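Local coordinates for cellulase IBT99 (Metagenomes, PDB 6WBT), which probably hydrolyses 6-phospho-alpha-glucosides as a family 4 glycosidase, and binds NAD, a manganese ion and glucose 6-phosphate, at residues K3-T17 against E74-M86. Numbering follows the deposited sequence.
Sequences KELKIVICGGGSTYT and EAFTDADYIMAQM. With NAD (nicotinamide-adenine-dinucleotide), chain G.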
loop_
_atom_site.group_PDB
_atom_site.type_symbol
_atom_site.label_atom_id
_atom_site.label_comp_id
_atom_site.label_asym_id
_atom_site.label_seq_id
_atom_site.Cartn_x
_atom_site.Cartn_y
_atom_site.Cartn_z
ATOM N N LYS A 3 -32.658 3.170 -29.861
ATOM C CA LYS A 3 -33.704 2.611 -29.019
ATOM C C LYS A 3 -34.420 3.726 -28.268
ATOM O O LYS A 3 -33.784 4.649 -27.750
ATOM C CB LYS A 3 -33.133 1.601 -28.020
ATOM C CG LYS A 3 -34.165 1.064 -27.037
ATOM C CD LYS A 3 -33.520 0.265 -25.917
ATOM C CE LYS A 3 -34.554 -0.149 -24.882
ATOM N NZ LYS A 3 -33.948 -0.908 -23.754
ATOM N N GLU A 4 -35.746 3.633 -28.215
ATOM C CA GLU A 4 -36.538 4.589 -27.453
ATOM C C GLU A 4 -36.338 4.348 -25.961
ATOM O O GLU A 4 -36.391 3.207 -25.494
ATOM C CB GLU A 4 -38.012 4.458 -27.830
ATOM C CG GLU A 4 -38.245 4.200 -29.309
ATOM C CD GLU A 4 -39.691 3.878 -29.624
ATOM O OE1 GLU A 4 -40.500 4.822 -29.752
ATOM O OE2 GLU A 4 -40.021 2.679 -29.736
ATOM N N LEU A 5 -36.112 5.424 -25.212
ATOM C CA LEU A 5 -35.714 5.338 -23.814
ATOM C C LEU A 5 -36.831 5.815 -22.894
ATOM O O LEU A 5 -37.550 6.768 -23.213
ATOM C CB LEU A 5 -34.453 6.164 -23.557
ATOM C CG LEU A 5 -33.207 5.753 -24.341
ATOM C CD1 LEU A 5 -32.096 6.761 -24.127
ATOM C CD2 LEU A 5 -32.754 4.362 -23.934
ATOM N N LYS A 6 -36.960 5.150 -21.747
ATOM C CA LYS A 6 -37.895 5.544 -20.699
ATOM C C LYS A 6 -37.105 6.253 -19.604
ATOM O O LYS A 6 -36.379 5.611 -18.838
ATOM C CB LYS A 6 -38.639 4.331 -20.144
ATOM C CG LYS A 6 -39.496 4.631 -18.923
ATOM C CD LYS A 6 -40.161 3.372 -18.389
ATOM C CE LYS A 6 -40.933 3.655 -17.110
ATOM N NZ LYS A 6 -41.633 2.443 -16.600
ATOM N N ILE A 7 -37.244 7.575 -19.534
ATOM C CA ILE A 7 -36.515 8.396 -18.574
ATOM C C ILE A 7 -37.409 8.641 -17.367
ATOM O O ILE A 7 -38.567 9.054 -17.515
ATOM C CB ILE A 7 -36.065 9.724 -19.206
ATOM C CG1 ILE A 7 -35.457 9.480 -20.589
ATOM C CG2 ILE A 7 -35.065 10.427 -18.303
ATOM C CD1 ILE A 7 -34.216 8.614 -20.572
ATOM N N VAL A 8 -36.876 8.390 -16.174
ATOM C CA VAL A 8 -37.610 8.546 -14.926
ATOM C C VAL A 8 -36.870 9.547 -14.053
ATOM O O VAL A 8 -35.657 9.424 -13.848
ATOM C CB VAL A 8 -37.777 7.203 -14.191
ATOM C CG1 VAL A 8 -38.565 7.395 -12.904
ATOM C CG2 VAL A 8 -38.457 6.187 -15.094
ATOM N N ILE A 9 -37.598 10.535 -13.542
ATOM C CA ILE A 9 -37.049 11.534 -12.633
ATOM C C ILE A 9 -37.519 11.162 -11.232
ATOM O O ILE A 9 -38.649 11.467 -10.838
ATOM C CB ILE A 9 -37.476 12.952 -13.021
ATOM C CG1 ILE A 9 -36.978 13.292 -14.426
ATOM C CG2 ILE A 9 -36.948 13.961 -12.011
ATOM C CD1 ILE A 9 -37.302 14.701 -14.864
ATOM N N CYS A 10 -36.653 10.492 -10.477
ATOM C CA CYS A 10 -36.962 10.100 -9.103
ATOM C C CYS A 10 -36.964 11.348 -8.231
ATOM O O CYS A 10 -35.909 11.874 -7.872
ATOM C CB CYS A 10 -35.955 9.073 -8.601
ATOM S SG CYS A 10 -36.300 8.443 -6.942
ATOM N N GLY A 11 -38.156 11.825 -7.885
ATOM C CA GLY A 11 -38.289 13.065 -7.148
ATOM C C GLY A 11 -38.833 14.177 -8.018
ATOM O O GLY A 11 -38.267 15.274 -8.069
ATOM N N GLY A 12 -39.938 13.898 -8.714
ATOM C CA GLY A 12 -40.518 14.865 -9.629
ATOM C C GLY A 12 -41.049 16.115 -8.962
ATOM O O GLY A 12 -41.274 17.120 -9.644
ATOM N N GLY A 13 -41.254 16.078 -7.647
ATOM C CA GLY A 13 -41.722 17.244 -6.925
ATOM C C GLY A 13 -40.595 18.138 -6.450
ATOM O O GLY A 13 -40.734 18.845 -5.448
ATOM N N SER A 14 -39.473 18.109 -7.161
ATOM C CA SER A 14 -38.309 18.909 -6.818
ATOM C C SER A 14 -38.391 20.272 -7.488
ATOM O O SER A 14 -39.033 20.434 -8.529
ATOM C CB SER A 14 -37.018 18.203 -7.240
ATOM O OG SER A 14 -35.911 19.082 -7.153
ATOM N N THR A 15 -37.732 21.259 -6.876
ATOM C CA THR A 15 -37.680 22.592 -7.463
ATOM C C THR A 15 -36.807 22.640 -8.711
ATOM O O THR A 15 -36.917 23.589 -9.495
ATOM C CB THR A 15 -37.172 23.605 -6.435
ATOM O OG1 THR A 15 -35.848 23.247 -6.021
ATOM C CG2 THR A 15 -38.088 23.630 -5.220
ATOM N N TYR A 16 -35.949 21.643 -8.911
ATOM C CA TYR A 16 -35.117 21.559 -10.102
ATOM C C TYR A 16 -35.742 20.714 -11.202
ATOM O O TYR A 16 -35.140 20.574 -12.271
ATOM C CB TYR A 16 -33.738 20.991 -9.747
ATOM C CG TYR A 16 -32.970 21.816 -8.739
ATOM C CD1 TYR A 16 -32.910 21.435 -7.405
ATOM C CD2 TYR A 16 -32.305 22.973 -9.122
ATOM C CE1 TYR A 16 -32.208 22.185 -6.480
ATOM C CE2 TYR A 16 -31.600 23.729 -8.203
ATOM C CZ TYR A 16 -31.556 23.330 -6.884
ATOM O OH TYR A 16 -30.856 24.080 -5.966
ATOM N N THR A 17 -36.927 20.148 -10.968
ATOM C CA THR A 17 -37.554 19.295 -11.977
ATOM C C THR A 17 -37.910 20.051 -13.252
ATOM O O THR A 17 -37.562 19.566 -14.342
ATOM C CB THR A 17 -38.777 18.592 -11.375
ATOM O OG1 THR A 17 -38.367 17.778 -10.269
ATOM C CG2 THR A 17 -39.457 17.717 -12.417
ATOM N N GLU A 74 -44.733 0.807 -11.207
ATOM C CA GLU A 74 -45.124 1.437 -12.463
ATOM C C GLU A 74 -44.084 2.448 -12.927
ATOM O O GLU A 74 -43.900 2.639 -14.135
ATOM C CB GLU A 74 -46.489 2.109 -12.312
ATOM C CG GLU A 74 -47.015 2.749 -13.589
ATOM C CD GLU A 74 -48.374 3.395 -13.402
ATOM O OE1 GLU A 74 -48.742 4.258 -14.227
ATOM O OE2 GLU A 74 -49.073 3.041 -12.430
ATOM N N ALA A 75 -43.386 3.091 -11.990
ATOM C CA ALA A 75 -42.423 4.123 -12.356
ATOM C C ALA A 75 -41.113 3.529 -12.859
ATOM O O ALA A 75 -40.513 4.059 -13.801
ATOM C CB ALA A 75 -42.160 5.042 -11.163
ATOM N N PHE A 76 -40.655 2.437 -12.253
ATOM C CA PHE A 76 -39.330 1.901 -12.532
ATOM C C PHE A 76 -39.343 0.660 -13.415
ATOM O O PHE A 76 -38.273 0.111 -13.691
ATOM C CB PHE A 76 -38.601 1.589 -11.220
ATOM C CG PHE A 76 -38.369 2.796 -10.357
ATOM C CD1 PHE A 76 -37.528 3.812 -10.777
ATOM C CD2 PHE A 76 -38.986 2.911 -9.122
ATOM C CE1 PHE A 76 -37.313 4.924 -9.985
ATOM C CE2 PHE A 76 -38.774 4.020 -8.325
ATOM C CZ PHE A 76 -37.936 5.027 -8.758
ATOM N N THR A 77 -40.509 0.203 -13.867
ATOM C CA THR A 77 -40.552 -0.949 -14.758
ATOM C C THR A 77 -39.990 -0.578 -16.124
ATOM O O THR A 77 -40.431 0.395 -16.744
ATOM C CB THR A 77 -41.982 -1.467 -14.905
ATOM O OG1 THR A 77 -42.431 -1.998 -13.652
ATOM C CG2 THR A 77 -42.046 -2.560 -15.963
ATOM N N ASP A 78 -39.008 -1.357 -16.586
ATOM C CA ASP A 78 -38.359 -1.139 -17.878
ATOM C C ASP A 78 -37.744 0.256 -17.975
ATOM O O ASP A 78 -37.644 0.832 -19.060
ATOM C CB ASP A 78 -39.335 -1.380 -19.037
ATOM C CG ASP A 78 -38.627 -1.653 -20.348
ATOM O OD1 ASP A 78 -37.411 -1.938 -20.320
ATOM O OD2 ASP A 78 -39.285 -1.575 -21.407
ATOM N N ALA A 79 -37.329 0.809 -16.838
ATOM C CA ALA A 79 -36.701 2.122 -16.827
ATOM C C ALA A 79 -35.306 2.044 -17.436
ATOM O O ALA A 79 -34.509 1.170 -17.082
ATOM C CB ALA A 79 -36.629 2.665 -15.402
ATOM N N ASP A 80 -35.014 2.964 -18.352
ATOM C CA ASP A 80 -33.720 3.041 -19.018
ATOM C C ASP A 80 -32.751 3.993 -18.333
ATOM O O ASP A 80 -31.557 3.691 -18.245
ATOM C CB ASP A 80 -33.900 3.468 -20.479
ATOM C CG ASP A 80 -34.502 2.372 -21.333
ATOM O OD1 ASP A 80 -33.978 1.240 -21.299
ATOM O OD2 ASP A 80 -35.498 2.641 -22.033
ATOM N N TYR A 81 -33.225 5.141 -17.851
ATOM C CA TYR A 81 -32.365 6.100 -17.169
ATOM C C TYR A 81 -33.148 6.760 -16.047
ATOM O O TYR A 81 -34.219 7.326 -16.282
ATOM C CB TYR A 81 -31.821 7.149 -18.143
ATOM C CG TYR A 81 -30.774 6.592 -19.081
ATOM C CD1 TYR A 81 -31.116 6.150 -20.353
ATOM C CD2 TYR A 81 -29.446 6.489 -18.687
ATOM C CE1 TYR A 81 -30.164 5.631 -21.207
ATOM C CE2 TYR A 81 -28.487 5.973 -19.535
ATOM C CZ TYR A 81 -28.851 5.545 -20.794
ATOM O OH TYR A 81 -27.895 5.030 -21.638
ATOM N N ILE A 82 -32.608 6.690 -14.834
ATOM C CA ILE A 82 -33.250 7.231 -13.642
ATOM C C ILE A 82 -32.407 8.394 -13.141
ATOM O O ILE A 82 -31.247 8.209 -12.750
ATOM C CB ILE A 82 -33.418 6.165 -12.547
ATOM C CG1 ILE A 82 -34.293 5.006 -13.040
ATOM C CG2 ILE A 82 -34.013 6.784 -11.291
ATOM C CD1 ILE A 82 -33.523 3.876 -13.700
HETATM N N MSE A 83 -32.985 9.589 -13.152
HETATM C CA MSE A 83 -32.302 10.768 -12.637
HETATM C C MSE A 83 -32.828 11.115 -11.248
HETATM O O MSE A 83 -33.923 11.657 -11.103
HETATM C CB MSE A 83 -32.469 11.950 -13.594
HETATM C CG MSE A 83 -31.800 11.741 -14.945
HETATM SE SE MSE A 83 -31.917 13.295 -16.119
HETATM C CE MSE A 83 -33.849 13.353 -16.362
ATOM N N ALA A 84 -32.035 10.790 -10.230
ATOM C CA ALA A 84 -32.448 10.942 -8.841
ATOM C C ALA A 84 -32.163 12.354 -8.351
ATOM O O ALA A 84 -31.048 12.862 -8.506
ATOM C CB ALA A 84 -31.733 9.922 -7.955
ATOM N N GLN A 85 -33.174 12.982 -7.758
ATOM C CA GLN A 85 -33.020 14.301 -7.158
ATOM C C GLN A 85 -33.906 14.390 -5.916
ATOM O O GLN A 85 -34.636 15.359 -5.707
ATOM C CB GLN A 85 -33.342 15.404 -8.166
ATOM C CG GLN A 85 -34.694 15.265 -8.848
ATOM C CD GLN A 85 -34.966 16.391 -9.824
ATOM O OE1 GLN A 85 -34.042 17.048 -10.306
ATOM N NE2 GLN A 85 -36.239 16.625 -10.118
HETATM N N MSE A 86 -33.844 13.364 -5.074
HETATM C CA MSE A 86 -34.658 13.312 -3.867
HETATM C C MSE A 86 -34.072 14.179 -2.760
HETATM O O MSE A 86 -32.872 14.453 -2.737
HETATM C CB MSE A 86 -34.794 11.869 -3.376
HETATM C CG MSE A 86 -33.497 11.273 -2.847
HETATM SE SE MSE A 86 -33.702 9.454 -2.172
HETATM C CE MSE A 86 -34.227 8.573 -3.829
HETATM P PA NAD G . -37.251 19.638 -2.819
HETATM O O1A NAD G . -37.418 19.412 -1.353
HETATM O O2A NAD G . -37.824 20.885 -3.406
HETATM O O5B NAD G . -37.822 18.361 -3.609
HETATM C C5B NAD G . -37.311 17.037 -3.291
HETATM C C4B NAD G . -38.311 15.998 -3.735
HETATM O O4B NAD G . -37.839 14.674 -3.368
HETATM C C3B NAD G . -39.721 16.114 -3.131
HETATM O O3B NAD G . -40.692 16.029 -4.165
HETATM C C2B NAD G . -39.805 14.887 -2.216
HETATM O O2B NAD G . -41.122 14.447 -1.960
HETATM C C1B NAD G . -38.962 13.904 -3.014
HETATM N N9A NAD G . -38.528 12.735 -2.257
HETATM C C8A NAD G . -38.167 12.700 -0.933
HETATM N N7A NAD G . -37.828 11.506 -0.515
HETATM C C5A NAD G . -37.985 10.695 -1.629
HETATM C C6A NAD G . -37.788 9.315 -1.829
HETATM N N6A NAD G . -37.377 8.483 -0.877
HETATM N N1A NAD G . -38.039 8.821 -3.064
HETATM C C2A NAD G . -38.454 9.665 -4.017
HETATM N N3A NAD G . -38.673 10.975 -3.944
HETATM C C4A NAD G . -38.419 11.440 -2.710
HETATM O O3 NAD G . -35.689 19.576 -3.178
HETATM P PN NAD G . -34.760 20.483 -4.121
HETATM O O1N NAD G . -35.386 20.579 -5.472
HETATM O O2N NAD G . -34.425 21.746 -3.399
HETATM O O5D NAD G . -33.454 19.559 -4.206
HETATM C C5D NAD G . -33.625 18.187 -4.642
HETATM C C4D NAD G . -32.346 17.426 -4.401
HETATM O O4D NAD G . -31.340 17.884 -5.333
HETATM C C3D NAD G . -31.714 17.605 -3.012
HETATM O O3D NAD G . -31.299 16.343 -2.508
HETATM C C2D NAD G . -30.511 18.494 -3.345
HETATM O O2D NAD G . -29.486 18.496 -2.365
HETATM C C1D NAD G . -30.085 17.887 -4.675
HETATM N N1N NAD G . -29.147 18.765 -5.429
HETATM C C2N NAD G . -27.821 18.432 -5.513
HETATM C C3N NAD G . -26.928 19.251 -6.187
HETATM C C7N NAD G . -25.494 18.797 -6.291
HETATM O O7N NAD G . -24.593 19.631 -6.260
HETATM N N7N NAD G . -25.269 17.500 -6.449
HETATM C C4N NAD G . -27.390 20.435 -6.751
HETATM C C5N NAD G . -28.733 20.741 -6.690
HETATM C C6N NAD G . -29.594 19.893 -6.028
#
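Parallel pairing of strands 5-10 and 81-84 at the centre of the parallel, Rossmann-type part of the sheet makes this contact, and the loops after both strands meet NAD. Tyr81 O receives Val8 N at 2.9 Å, and Val8 O then takes Met83 N at 2.8 Å. At the start of the pair, Asp80 points its carboxylate at the edge of the first strand: OD2 accepts Lys6 N through its anti lone pair (2.9 Å), while OD1 forms a salt bridge with Lys3 NZ (3.3 Å). An alanine in place of Asp80 would probably leave Lys6 N without this acceptor and Lys3 NZ without its salt-bridge partner. With CG trans to its backbone N (chi1 172°) and the chain extended beyond, Lys6 carries NZ to the carbonyl of Thr77 in the turn that follows the helix. At the cofactor end, Gln85 NE2 donates to Gly11 O from above the carbonyl plane (3.2 Å), its OE1 being hydrogen-bonded with Tyr147 OH. Thr15 N and OG1 both hydrogen-bond the nicotinamide-side phosphate oxygen O1N, with Ser14 OG close by. Strand 33-39 flanks 5-10 and strand 143-146 flanks 81-84; helix 321-334 packs on Leu5 and Tyr81, whereas helix 114-136 covers Cys10, Ile82 and Ala84 on the other face.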